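PDB 4FVA: 5'-tyrosyl-DNA phosphodiesterase, which belongs to the endonuclease/exonuclease/phosphatase family and carries a magnesium ion in the two-sheet alpha/beta sandwich of the DNase I-like fold. Local coordinates for residues A139-C144 / L166-E171; G23-G26 / T31-K34; D182-A187 / N191-T196; F99-M104 / R134-A139. All blocks are in the same frame, centred on the assembly; numbering follows the deposited sequence.

Contact 1: residues A139-C144 / L166-E171; sequences AQFGFC and LNLRDE
Leu166 is the first residue of 166-171 to meet the helix. Its CD1 methyl comes up to the rim of the Phe141 ring, close to the ring plane, with Leu166 CD1 3.8 Å from Phe141 CE1. The leucine also touches Thr125 and Tyr219, while its backbone bonds to Phe215. Asn167 then turns the chain with a positive phi of 55°. Its side chain heads elsewhere, ND2 donating to Leu127 O and to a malonate ion. These two residues follow Asp165 in the Gly-Asp-X-Asn signature of the family, so the contact sets helix 134-154 against the loop that carries this motif, just after strand 159-163 of one sheet of the sandwich. Beyond the turn, Leu168 again directs its CB at the helix, and its side chain lies roughly perpendicular to that of Phe141. Leu168 CD1 sits 3.6 Å from Phe141 CE1 and 3.8 Å from Phe141 CD1, an approach inclined to the ring. Phe141 presents this same corner to both leucines because its CG is anti to the backbone N (chi1 -174°). Arg169 makes no contact with 139-144 and folds back on its own segment: its NH2 donates over 3.2 Å to Asn167 O from above the carbonyl plane, and its NE adds a weak bond to that oxygen.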
loop_
_atom_site.group_PDB
_atom_site.type_symbol
_atom_site.label_atom_id
_atom_site.label_comp_id
_atom_site.label_asym_id
_atom_site.label_seq_id
_atom_site.Cartn_x
_atom_site.Cartn_y
_atom_site.Cartn_z
ATOM N N ALA A 139 -9.374 12.963 -9.118
ATOM C CA ALA A 139 -9.366 14.069 -8.164
ATOM C C ALA A 139 -8.658 13.674 -6.873
ATOM O O ALA A 139 -7.906 14.458 -6.297
ATOM C CB ALA A 139 -10.789 14.530 -7.871
ATOM N N GLN A 140 -8.922 12.458 -6.406
ATOM C CA GLN A 140 -8.287 11.974 -5.182
ATOM C C GLN A 140 -6.771 11.917 -5.354
ATOM O O GLN A 140 -6.030 12.356 -4.474
ATOM C CB GLN A 140 -8.865 10.615 -4.784
ATOM C CG GLN A 140 -10.324 10.693 -4.331
ATOM C CD GLN A 140 -10.999 9.330 -4.272
ATOM O OE1 GLN A 140 -10.380 8.300 -4.562
ATOM N NE2 GLN A 140 -12.286 9.321 -3.912
ATOM N N PHE A 141 -6.312 11.361 -6.472
ATOM C CA PHE A 141 -4.879 11.267 -6.731
ATOM C C PHE A 141 -4.226 12.661 -6.697
ATOM O O PHE A 141 -3.178 12.850 -6.070
ATOM C CB PHE A 141 -4.611 10.570 -8.062
ATOM C CG PHE A 141 -3.149 10.321 -8.331
ATOM C CD1 PHE A 141 -2.538 9.156 -7.883
ATOM C CD2 PHE A 141 -2.383 11.260 -9.014
ATOM C CE1 PHE A 141 -1.182 8.925 -8.116
ATOM C CE2 PHE A 141 -1.030 11.039 -9.252
ATOM C CZ PHE A 141 -0.431 9.865 -8.806
ATOM N N GLY A 142 -4.853 13.628 -7.376
ATOM C CA GLY A 142 -4.362 14.999 -7.395
ATOM C C GLY A 142 -4.291 15.556 -5.986
ATOM O O GLY A 142 -3.279 16.136 -5.575
ATOM N N PHE A 143 -5.351 15.327 -5.224
ATOM C CA PHE A 143 -5.408 15.761 -3.844
ATOM C C PHE A 143 -4.275 15.133 -3.050
ATOM O O PHE A 143 -3.592 15.814 -2.276
ATOM C CB PHE A 143 -6.768 15.390 -3.243
ATOM C CG PHE A 143 -6.894 15.676 -1.774
ATOM C CD1 PHE A 143 -7.338 16.915 -1.323
ATOM C CD2 PHE A 143 -6.570 14.699 -0.835
ATOM C CE1 PHE A 143 -7.447 17.182 0.050
ATOM C CE2 PHE A 143 -6.683 14.948 0.532
ATOM C CZ PHE A 143 -7.124 16.189 0.976
ATOM N N CYS A 144 -4.053 13.840 -3.243
ATOM C CA CYS A 144 -2.978 13.180 -2.509
ATOM C C CYS A 144 -1.625 13.789 -2.859
ATOM O O CYS A 144 -0.800 14.031 -1.983
ATOM C CB CYS A 144 -2.973 11.670 -2.773
ATOM S SG CYS A 144 -4.386 10.812 -2.043
ATOM N N LEU A 166 -4.103 2.294 -5.813
ATOM C CA LEU A 166 -4.542 3.552 -6.425
ATOM C C LEU A 166 -5.534 3.338 -7.588
ATOM O O LEU A 166 -6.089 4.308 -8.121
ATOM C CB LEU A 166 -3.339 4.392 -6.875
ATOM C CG LEU A 166 -2.222 4.569 -5.840
ATOM C CD1 LEU A 166 -1.160 5.554 -6.330
ATOM C CD2 LEU A 166 -2.820 5.043 -4.509
ATOM N N ASN A 167 -5.750 2.084 -7.984
ATOM C CA ASN A 167 -6.743 1.780 -9.019
ATOM C C ASN A 167 -6.537 2.552 -10.314
ATOM O O ASN A 167 -7.504 2.843 -11.032
ATOM C CB ASN A 167 -8.162 2.010 -8.497
ATOM C CG ASN A 167 -8.734 0.777 -7.823
ATOM O OD1 ASN A 167 -8.631 -0.329 -8.355
ATOM N ND2 ASN A 167 -9.311 0.957 -6.638
ATOM N N LEU A 168 -5.279 2.866 -10.611
ATOM C CA LEU A 168 -4.940 3.750 -11.725
ATOM C C LEU A 168 -4.792 3.031 -13.055
ATOM O O LEU A 168 -4.305 1.895 -13.115
ATOM C CB LEU A 168 -3.633 4.515 -11.439
ATOM C CG LEU A 168 -3.626 5.664 -10.417
ATOM C CD1 LEU A 168 -2.195 6.185 -10.147
ATOM C CD2 LEU A 168 -4.553 6.806 -10.840
ATOM N N ARG A 169 -5.244 3.692 -14.116
ATOM C CA ARG A 169 -4.736 3.419 -15.454
ATOM C C ARG A 169 -3.690 4.523 -15.675
ATOM O O ARG A 169 -3.876 5.642 -15.194
ATOM C CB ARG A 169 -5.867 3.502 -16.477
ATOM C CG ARG A 169 -7.276 3.519 -15.857
ATOM C CD ARG A 169 -7.792 2.128 -15.489
ATOM N NE ARG A 169 -8.369 2.079 -14.142
ATOM C CZ ARG A 169 -9.369 1.276 -13.774
ATOM N NH1 ARG A 169 -9.924 0.453 -14.656
ATOM N NH2 ARG A 169 -9.824 1.299 -12.520
ATOM N N ASP A 170 -2.586 4.228 -16.361
ATOM C CA ASP A 170 -1.487 5.209 -16.460
ATOM C C ASP A 170 -1.878 6.608 -16.966
ATOM O O ASP A 170 -1.302 7.612 -16.533
ATOM C CB ASP A 170 -0.315 4.660 -17.276
ATOM C CG ASP A 170 0.729 3.984 -16.401
ATOM O OD1 ASP A 170 1.516 4.715 -15.756
ATOM O OD2 ASP A 170 0.767 2.736 -16.351
ATOM N N GLU A 171 -2.829 6.675 -17.891
ATOM C CA GLU A 171 -3.258 7.955 -18.443
ATOM C C GLU A 171 -3.947 8.814 -17.385
ATOM O O GLU A 171 -4.221 9.992 -17.618
ATOM C CB GLU A 171 -4.203 7.729 -19.619
ATOM C CG GLU A 171 -5.500 7.034 -19.240
ATOM C CD GLU A 171 -5.295 5.566 -18.898
ATOM O OE1 GLU A 171 -4.127 5.134 -18.778
ATOM O OE2 GLU A 171 -6.305 4.842 -18.762
#

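Contact 2: residues G23-G26 / T31-K34; sequences GLDG and TRMK
Arg32, in the first turn of helix 29-43, reaches back to the carbonyl of Asp25 in the loop that joins strand 13-20 to this helix. The strand-loop-helix unit holds part of the metal site of the DNase I-like fold: Asp22, just ahead of Gly23, binds the magnesium ion together with Glu52, and the side chain of Asp25 lies about 5 Å from the ion. CB of Arg32 leaves the helix in the direction of the loop, and CG continues that course, being anti to the carbonyl carbon. The chain runs extended to CD and bends there (chi3 41°), which swings the guanidinium into place beside the loop backbone. NE gives its hydrogen to Pro244 O, tying in a different loop. Past CZ, NH1 donates to Asp25 O at 2.8 Å. The oxygen lies in the guanidinium plane, but the bond is bent (N-H...O 137°) and the donor is tilted 33° from the carbonyl plane; NH1 also bonds to Arg27 O. NH2 donates to the backbone O of Asp22, which probably helps to position this magnesium ligand. Three nitrogens thus grip four backbone oxygens, which fixes the rotation of the buried group. Each face has a neighbour near its rim: Met33 CE 4.2 Å above one, Asp25 OD2 over the opposite one. That carboxylate has its salt bridge with Arg27, through OD1. Toward Arg32 it can offer charge alone, since Asp25 OD2 is 4.2 Å from Arg32 NH1 and no N-H points at it.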
loop_
_atom_site.group_PDB
_atom_site.type_symbol
_atom_site.label_atom_id
_atom_site.label_comp_id
_atom_site.label_asym_id
_atom_site.label_seq_id
_atom_site.Cartn_x
_atom_site.Cartn_y
_atom_site.Cartn_z
ATOM N N GLY A 23 -10.284 -8.309 1.591
ATOM C CA GLY A 23 -11.136 -8.684 2.713
ATOM C C GLY A 23 -12.622 -8.742 2.371
ATOM O O GLY A 23 -13.413 -9.368 3.090
ATOM N N LEU A 24 -13.018 -8.091 1.279
ATOM C CA LEU A 24 -14.433 -8.100 0.890
ATOM C C LEU A 24 -14.853 -9.431 0.294
ATOM O O LEU A 24 -16.050 -9.695 0.117
ATOM C CB LEU A 24 -14.734 -6.981 -0.107
ATOM C CG LEU A 24 -14.669 -5.563 0.437
ATOM C CD1 LEU A 24 -14.942 -4.569 -0.696
ATOM C CD2 LEU A 24 -15.689 -5.406 1.590
ATOM N N ASP A 25 -13.870 -10.263 -0.042
ATOM C CA ASP A 25 -14.172 -11.590 -0.564
ATOM C C ASP A 25 -14.234 -12.585 0.597
ATOM O O ASP A 25 -13.230 -12.861 1.257
ATOM C CB ASP A 25 -13.134 -11.994 -1.605
ATOM C CG ASP A 25 -13.341 -13.403 -2.133
ATOM O OD1 ASP A 25 -14.373 -14.034 -1.799
ATOM O OD2 ASP A 25 -12.460 -13.879 -2.889
ATOM N N GLY A 26 -15.426 -13.105 0.851
ATOM C CA GLY A 26 -15.658 -13.946 2.011
ATOM C C GLY A 26 -15.155 -15.373 1.897
ATOM O O GLY A 26 -15.036 -16.051 2.913
ATOM N N THR A 31 -8.462 -18.550 6.181
ATOM C CA THR A 31 -7.254 -19.187 5.678
ATOM C C THR A 31 -6.381 -18.171 4.942
ATOM O O THR A 31 -5.146 -18.166 5.090
ATOM C CB THR A 31 -7.592 -20.377 4.753
ATOM O OG1 THR A 31 -8.284 -21.381 5.500
ATOM C CG2 THR A 31 -6.337 -20.986 4.158
ATOM N N ARG A 32 -7.023 -17.313 4.153
ATOM C CA ARG A 32 -6.305 -16.304 3.379
ATOM C C ARG A 32 -5.639 -15.259 4.288
ATOM O O ARG A 32 -4.501 -14.853 4.040
ATOM C CB ARG A 32 -7.220 -15.643 2.331
ATOM C CG ARG A 32 -7.671 -16.581 1.182
ATOM C CD ARG A 32 -8.817 -15.984 0.334
ATOM N NE ARG A 32 -8.574 -14.573 0.117
ATOM C CZ ARG A 32 -9.419 -13.592 0.401
ATOM N NH1 ARG A 32 -10.640 -13.857 0.844
ATOM N NH2 ARG A 32 -9.037 -12.335 0.196
ATOM N N MET A 33 -6.334 -14.832 5.343
ATOM C CA MET A 33 -5.731 -13.846 6.251
ATOM C C MET A 33 -4.542 -14.458 7.010
ATOM O O MET A 33 -3.547 -13.788 7.250
ATOM C CB MET A 33 -6.755 -13.256 7.227
ATOM C CG MET A 33 -7.875 -12.433 6.566
ATOM S SD MET A 33 -7.276 -11.097 5.512
ATOM C CE MET A 33 -7.131 -11.968 3.962
ATOM N N LYS A 34 -4.655 -15.734 7.378
ATOM C CA LYS A 34 -3.523 -16.450 7.963
ATOM C C LYS A 34 -2.355 -16.482 6.985
ATOM O O LYS A 34 -1.210 -16.328 7.385
ATOM C CB LYS A 34 -3.909 -17.882 8.353
ATOM C CG LYS A 34 -4.837 -17.981 9.558
ATOM C CD LYS A 34 -5.197 -19.451 9.830
ATOM C CE LYS A 34 -6.088 -19.591 11.065
ATOM N NZ LYS A 34 -6.537 -21.000 11.301
#

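Contact 3: residues D182-A187 / N191-T196; sequences DAWEAA and NKTKFT
Trp184 extends its indole from the short helix 183-186 to the backbone and side chains of Thr193 and Lys194. A chi1 of 173° turns CG away from the backbone N and carries the indole out to the loop, its pyrrole part toward Thr193 and its six-membered part toward Lys194. Thr193 OG1 lies at the indole edge, in the ring plane, 3.2 Å from Trp184 NE1. Both of these atoms bond to Asp190 O, from the short link between the two segments in sequence, which settles the polar end of the tryptophan. The Thr193 hydroxyl faces this way because OG1 sits between its own backbone N and carbonyl carbon (chi1 57°). The two segments form most of the helix-and-loop connection from strand 181-182 to strand 197-198, both of which pair antiparallel with strand 212-221, and the indole lies between the helix and the returning loop; Phe229 of strand 226-232 meets it edge-to-face. Lys194 is stretched out through all four torsions and runs past the six-membered ring, touching it with one methylene after another: Lys194 CG is 3.4 Å from Trp184 CZ2, and Lys194 CD is 3.6 Å from Trp184 CH2. Its CG also lies over the centre of the Phe195 ring, 4.1 Å above the plane. At the helix start Asp182 is the N-cap, its OD1 accepting weakly from Trp184 N and Glu185 N.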
loop_
_atom_site.group_PDB
_atom_site.type_symbol
_atom_site.label_atom_id
_atom_site.label_comp_id
_atom_site.label_asym_id
_atom_site.label_seq_id
_atom_site.Cartn_x
_atom_site.Cartn_y
_atom_site.Cartn_z
ATOM N N ASP A 182 8.168 7.197 -8.722
ATOM C CA ASP A 182 7.422 5.961 -8.629
ATOM C C ASP A 182 8.419 4.833 -8.390
ATOM O O ASP A 182 9.350 4.633 -9.172
ATOM C CB ASP A 182 6.646 5.756 -9.931
ATOM C CG ASP A 182 5.877 4.460 -9.958
ATOM O OD1 ASP A 182 6.403 3.458 -9.433
ATOM O OD2 ASP A 182 4.769 4.436 -10.544
ATOM N N ALA A 183 8.239 4.111 -7.292
ATOM C CA ALA A 183 9.198 3.079 -6.884
ATOM C C ALA A 183 9.446 2.030 -7.966
ATOM O O ALA A 183 10.588 1.641 -8.214
ATOM C CB ALA A 183 8.747 2.415 -5.576
ATOM N N TRP A 184 8.383 1.551 -8.598
ATOM C CA TRP A 184 8.554 0.558 -9.645
ATOM C C TRP A 184 9.363 1.070 -10.826
ATOM O O TRP A 184 10.213 0.352 -11.369
ATOM C CB TRP A 184 7.212 0.045 -10.147
ATOM C CG TRP A 184 7.364 -0.850 -11.339
ATOM C CD1 TRP A 184 7.822 -2.142 -11.346
ATOM C CD2 TRP A 184 7.027 -0.536 -12.698
ATOM N NE1 TRP A 184 7.805 -2.642 -12.629
ATOM C CE2 TRP A 184 7.315 -1.681 -13.476
ATOM C CE3 TRP A 184 6.508 0.598 -13.332
ATOM C CZ2 TRP A 184 7.107 -1.719 -14.860
ATOM C CZ3 TRP A 184 6.306 0.559 -14.711
ATOM C CH2 TRP A 184 6.600 -0.594 -15.456
ATOM N N GLU A 185 9.061 2.295 -11.245
ATOM C CA GLU A 185 9.793 2.933 -12.333
ATOM C C GLU A 185 11.251 3.152 -11.973
ATOM O O GLU A 185 12.138 2.813 -12.747
ATOM C CB GLU A 185 9.155 4.271 -12.700
ATOM C CG GLU A 185 7.814 4.177 -13.398
ATOM C CD GLU A 185 7.234 5.553 -13.636
ATOM O OE1 GLU A 185 6.109 5.659 -14.167
ATOM O OE2 GLU A 185 7.920 6.537 -13.288
ATOM N N ALA A 186 11.493 3.714 -10.792
ATOM C CA ALA A 186 12.853 4.000 -10.337
ATOM C C ALA A 186 13.685 2.737 -10.148
ATOM O O ALA A 186 14.917 2.782 -10.157
ATOM C CB ALA A 186 12.820 4.821 -9.050
ATOM N N ALA A 187 13.015 1.608 -9.938
ATOM C CA ALA A 187 13.723 0.348 -9.787
ATOM C C ALA A 187 14.078 -0.251 -11.144
ATOM O O ALA A 187 14.814 -1.235 -11.205
ATOM C CB ALA A 187 12.895 -0.641 -8.968
ATOM N N ASN A 191 9.370 -5.489 -16.428
ATOM C CA ASN A 191 8.130 -6.155 -16.825
ATOM C C ASN A 191 7.734 -7.301 -15.888
ATOM O O ASN A 191 6.544 -7.566 -15.698
ATOM C CB ASN A 191 8.226 -6.682 -18.263
ATOM C CG ASN A 191 8.302 -5.570 -19.288
ATOM O OD1 ASN A 191 9.371 -5.278 -19.822
ATOM N ND2 ASN A 191 7.158 -4.956 -19.583
ATOM N N LYS A 192 8.721 -7.956 -15.274
ATOM C CA LYS A 192 8.425 -9.097 -14.399
ATOM C C LYS A 192 7.739 -8.674 -13.102
ATOM O O LYS A 192 7.125 -9.501 -12.417
ATOM C CB LYS A 192 9.690 -9.895 -14.054
ATOM C CG LYS A 192 10.106 -10.971 -15.063
ATOM C CD LYS A 192 11.250 -11.821 -14.486
ATOM C CE LYS A 192 11.392 -13.147 -15.210
ATOM N NZ LYS A 192 11.693 -12.948 -16.647
ATOM N N THR A 193 7.840 -7.393 -12.765
ATOM C CA THR A 193 7.253 -6.891 -11.525
ATOM C C THR A 193 6.224 -5.810 -11.788
ATOM O O THR A 193 5.912 -5.029 -10.897
ATOM C CB THR A 193 8.312 -6.295 -10.601
ATOM O OG1 THR A 193 9.009 -5.250 -11.298
ATOM C CG2 THR A 193 9.302 -7.364 -10.149
ATOM N N LYS A 194 5.713 -5.740 -13.011
ATOM C CA LYS A 194 4.873 -4.603 -13.389
ATOM C C LYS A 194 3.428 -4.676 -12.898
ATOM O O LYS A 194 2.945 -3.766 -12.232
ATOM C CB LYS A 194 4.896 -4.408 -14.903
ATOM C CG LYS A 194 4.097 -3.212 -15.388
ATOM C CD LYS A 194 4.367 -2.970 -16.870
ATOM C CE LYS A 194 3.684 -1.710 -17.377
ATOM N NZ LYS A 194 3.979 -1.492 -18.819
ATOM N N PHE A 195 2.725 -5.746 -13.243
ATOM C CA PHE A 195 1.298 -5.803 -12.963
ATOM C C PHE A 195 1.008 -6.346 -11.569
ATOM O O PHE A 195 1.555 -7.376 -11.161
ATOM C CB PHE A 195 0.582 -6.604 -14.044
ATOM C CG PHE A 195 0.796 -6.048 -15.423
ATOM C CD1 PHE A 195 0.093 -4.929 -15.847
ATOM C CD2 PHE A 195 1.731 -6.620 -16.281
ATOM C CE1 PHE A 195 0.293 -4.402 -17.110
ATOM C CE2 PHE A 195 1.941 -6.095 -17.547
ATOM C CZ PHE A 195 1.219 -4.981 -17.961
ATOM N N THR A 196 0.159 -5.642 -10.832
ATOM C CA THR A 196 -0.102 -6.010 -9.449
ATOM C C THR A 196 -1.491 -6.613 -9.337
ATOM O O THR A 196 -1.837 -7.217 -8.325
ATOM C CB THR A 196 0.025 -4.790 -8.510
ATOM O OG1 THR A 196 -1.006 -3.844 -8.813
ATOM C CG2 THR A 196 1.399 -4.128 -8.671
#

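Contact 4: residues F99-M104 / R134-A139; sequences FQNSGM and RPQRCA. With EDO (1,2-ethanediol), chain E.
An asparagine side chain bonding to a carbonyl within a helix is the striking feature here: Asn101 ND2 donates to Gln136 O over 3.3 Å. The donor comes from well to the side, with a C=O...N angle of 104°, yet in the carbonyl plane and on a lone pair. Asn101 is the third residue of a type I beta turn from Phe99 to Ser102, in the loop that connects the antiparallel strands 90-98 and 107-115, so the bond ties a hairpin loop to the beginning of helix 134-154. ND2 settles against the helix surface, 3.6 Å from Gln136 CB and 3.8 Å from Ala139 CB. Gln136 bends away at chi2 (91°), passing its CG within 3.5 Å of Asn101 O, and its amide plane is steeply inclined to that of Asn101. Further along the loop Ser102 forms an ST turn, its OG accepting from Met104 N at 2.9 Å, while Glu128 also bonds to this hydroxyl. A molecule of 1,2-ethanediol, probably from the crystallisation liquor, lies beside Gln100 and Asn101, on the side of the turn that faces the helix; its modelled distance to Gln100 N is too short to be relied on. The Asn101 amide has its stronger partner one helical turn onward, where OD1 accepts from Gln140 NE2. With the donor end on Gln136 and the acceptor end on Gln140, the amide spans positions i and i+4 of the helix, which implies a defined flip and a loop held by polar bonds.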
loop_
_atom_site.group_PDB
_atom_site.type_symbol
_atom_site.label_atom_id
_atom_site.label_comp_id
_atom_site.label_asym_id
_atom_site.label_seq_id
_atom_site.Cartn_x
_atom_site.Cartn_y
_atom_site.Cartn_z
ATOM N N PHE A 99 -12.032 11.292 1.971
ATOM C CA PHE A 99 -12.246 11.934 0.684
ATOM C C PHE A 99 -13.701 12.381 0.610
ATOM O O PHE A 99 -14.624 11.569 0.727
ATOM C CB PHE A 99 -11.919 10.997 -0.477
ATOM C CG PHE A 99 -10.472 10.584 -0.548
ATOM C CD1 PHE A 99 -9.460 11.503 -0.321
ATOM C CD2 PHE A 99 -10.128 9.286 -0.903
ATOM C CE1 PHE A 99 -8.123 11.126 -0.413
ATOM C CE2 PHE A 99 -8.791 8.894 -0.993
ATOM C CZ PHE A 99 -7.791 9.816 -0.751
ATOM N N GLN A 100 -13.895 13.676 0.416
ATOM C CA GLN A 100 -15.224 14.279 0.392
ATOM C C GLN A 100 -16.062 13.743 -0.772
ATOM O O GLN A 100 -17.270 13.543 -0.637
ATOM C CB GLN A 100 -15.066 15.805 0.346
ATOM C CG GLN A 100 -14.491 16.350 1.677
ATOM C CD GLN A 100 -14.290 17.866 1.714
ATOM O OE1 GLN A 100 -14.304 18.540 0.682
ATOM N NE2 GLN A 100 -14.048 18.395 2.907
ATOM N N ASN A 101 -15.410 13.479 -1.902
ATOM C CA ASN A 101 -16.091 13.021 -3.110
ATOM C C ASN A 101 -16.264 11.502 -3.194
ATOM O O ASN A 101 -16.668 10.980 -4.234
ATOM C CB ASN A 101 -15.324 13.486 -4.347
ATOM C CG ASN A 101 -14.061 12.668 -4.585
ATOM O OD1 ASN A 101 -13.653 11.868 -3.732
ATOM N ND2 ASN A 101 -13.420 12.879 -5.728
ATOM N N SER A 102 -15.933 10.781 -2.129
ATOM C CA SER A 102 -16.012 9.320 -2.195
ATOM C C SER A 102 -17.366 8.747 -1.770
ATOM O O SER A 102 -17.945 9.147 -0.755
ATOM C CB SER A 102 -14.918 8.657 -1.363
ATOM O OG SER A 102 -15.007 7.251 -1.522
ATOM N N GLY A 103 -17.855 7.788 -2.544
ATOM C CA GLY A 103 -19.028 7.039 -2.133
ATOM C C GLY A 103 -18.639 5.700 -1.514
ATOM O O GLY A 103 -19.506 4.873 -1.218
ATOM N N MET A 104 -17.341 5.503 -1.284
ATOM C CA MET A 104 -16.823 4.206 -0.847
ATOM C C MET A 104 -15.991 4.268 0.456
ATOM O O MET A 104 -15.137 3.404 0.715
ATOM C CB MET A 104 -16.019 3.577 -1.993
ATOM C CG MET A 104 -16.835 3.354 -3.260
ATOM S SD MET A 104 -15.849 2.679 -4.620
ATOM C CE MET A 104 -16.949 2.977 -6.010
ATOM N N ARG A 134 -13.539 7.148 -12.529
ATOM C CA ARG A 134 -12.373 7.901 -12.959
ATOM C C ARG A 134 -12.403 9.338 -12.458
ATOM O O ARG A 134 -11.386 9.850 -11.986
ATOM C CB ARG A 134 -12.232 7.881 -14.483
ATOM C CG ARG A 134 -11.226 8.906 -14.989
ATOM C CD ARG A 134 -10.915 8.741 -16.469
ATOM N NE ARG A 134 -10.204 7.491 -16.725
ATOM C CZ ARG A 134 -9.707 7.133 -17.907
ATOM N NH1 ARG A 134 -9.837 7.934 -18.958
ATOM N NH2 ARG A 134 -9.076 5.973 -18.038
ATOM N N PRO A 135 -13.568 10.002 -12.571
ATOM C CA PRO A 135 -13.608 11.389 -12.095
ATOM C C PRO A 135 -13.159 11.489 -10.647
ATOM O O PRO A 135 -12.237 12.256 -10.348
ATOM C CB PRO A 135 -15.095 11.769 -12.222
ATOM C CG PRO A 135 -15.622 10.862 -13.322
ATOM C CD PRO A 135 -14.864 9.565 -13.135
ATOM N N GLN A 136 -13.790 10.719 -9.767
ATOM C CA GLN A 136 -13.464 10.776 -8.346
ATOM C C GLN A 136 -12.031 10.344 -8.101
ATOM O O GLN A 136 -11.319 10.953 -7.294
ATOM C CB GLN A 136 -14.388 9.884 -7.511
ATOM C CG GLN A 136 -15.869 10.236 -7.551
ATOM C CD GLN A 136 -16.609 9.490 -8.649
ATOM O OE1 GLN A 136 -16.154 9.408 -9.799
ATOM N NE2 GLN A 136 -17.746 8.909 -8.286
ATOM N N ARG A 137 -11.613 9.282 -8.787
ATOM C CA ARG A 137 -10.273 8.737 -8.573
ATOM C C ARG A 137 -9.180 9.730 -8.967
ATOM O O ARG A 137 -8.207 9.919 -8.236
ATOM C CB ARG A 137 -10.102 7.413 -9.323
ATOM C CG ARG A 137 -8.675 6.886 -9.350
ATOM C CD ARG A 137 -8.656 5.427 -9.801
ATOM N NE ARG A 137 -9.201 5.244 -11.145
ATOM C CZ ARG A 137 -10.426 4.789 -11.398
ATOM N NH1 ARG A 137 -11.237 4.478 -10.396
ATOM N NH2 ARG A 137 -10.844 4.645 -12.650
ATOM N N CYS A 138 -9.343 10.375 -10.116
ATOM C CA CYS A 138 -8.339 11.327 -10.580
ATOM C C CYS A 138 -8.241 12.533 -9.657
ATOM O O CYS A 138 -7.154 13.065 -9.427
ATOM C CB CYS A 138 -8.628 11.774 -12.020
ATOM S SG CYS A 138 -8.330 10.529 -13.261
ATOM N N ALA A 139 -9.374 12.963 -9.118
ATOM C CA ALA A 139 -9.366 14.069 -8.164
ATOM C C ALA A 139 -8.658 13.674 -6.873
ATOM O O ALA A 139 -7.906 14.458 -6.297
ATOM C CB ALA A 139 -10.789 14.530 -7.871
HETATM C C1 EDO E . -11.633 14.911 -2.583
HETATM O O1 EDO E . -10.895 15.592 -3.615
HETATM C C2 EDO E . -11.108 15.370 -1.216
HETATM O O2 EDO E . -12.035 15.043 -0.172
#

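Contacts 1 and 4 hold the same element, helix 134-154, from different sides: their centres are 9 Å apart, they share Ala139, and a side-chain hydrogen bond runs between them. Contact 1 is buried and purely hydrocarbon across its interface, whereas contact 4 lies at the surface and depends on amide hydrogen bonding. Contact 2, also buried, is polar and adjoins the magnesium site; its centre lies about 26 Å from those of the other three. Contact 3 is partly buried and intermediate in chemistry, with aromatic and aliphatic packing beside polar atoms. Contacts 2 and 3 each join segments close in sequence, while 1 and 4 bridge longer intervals.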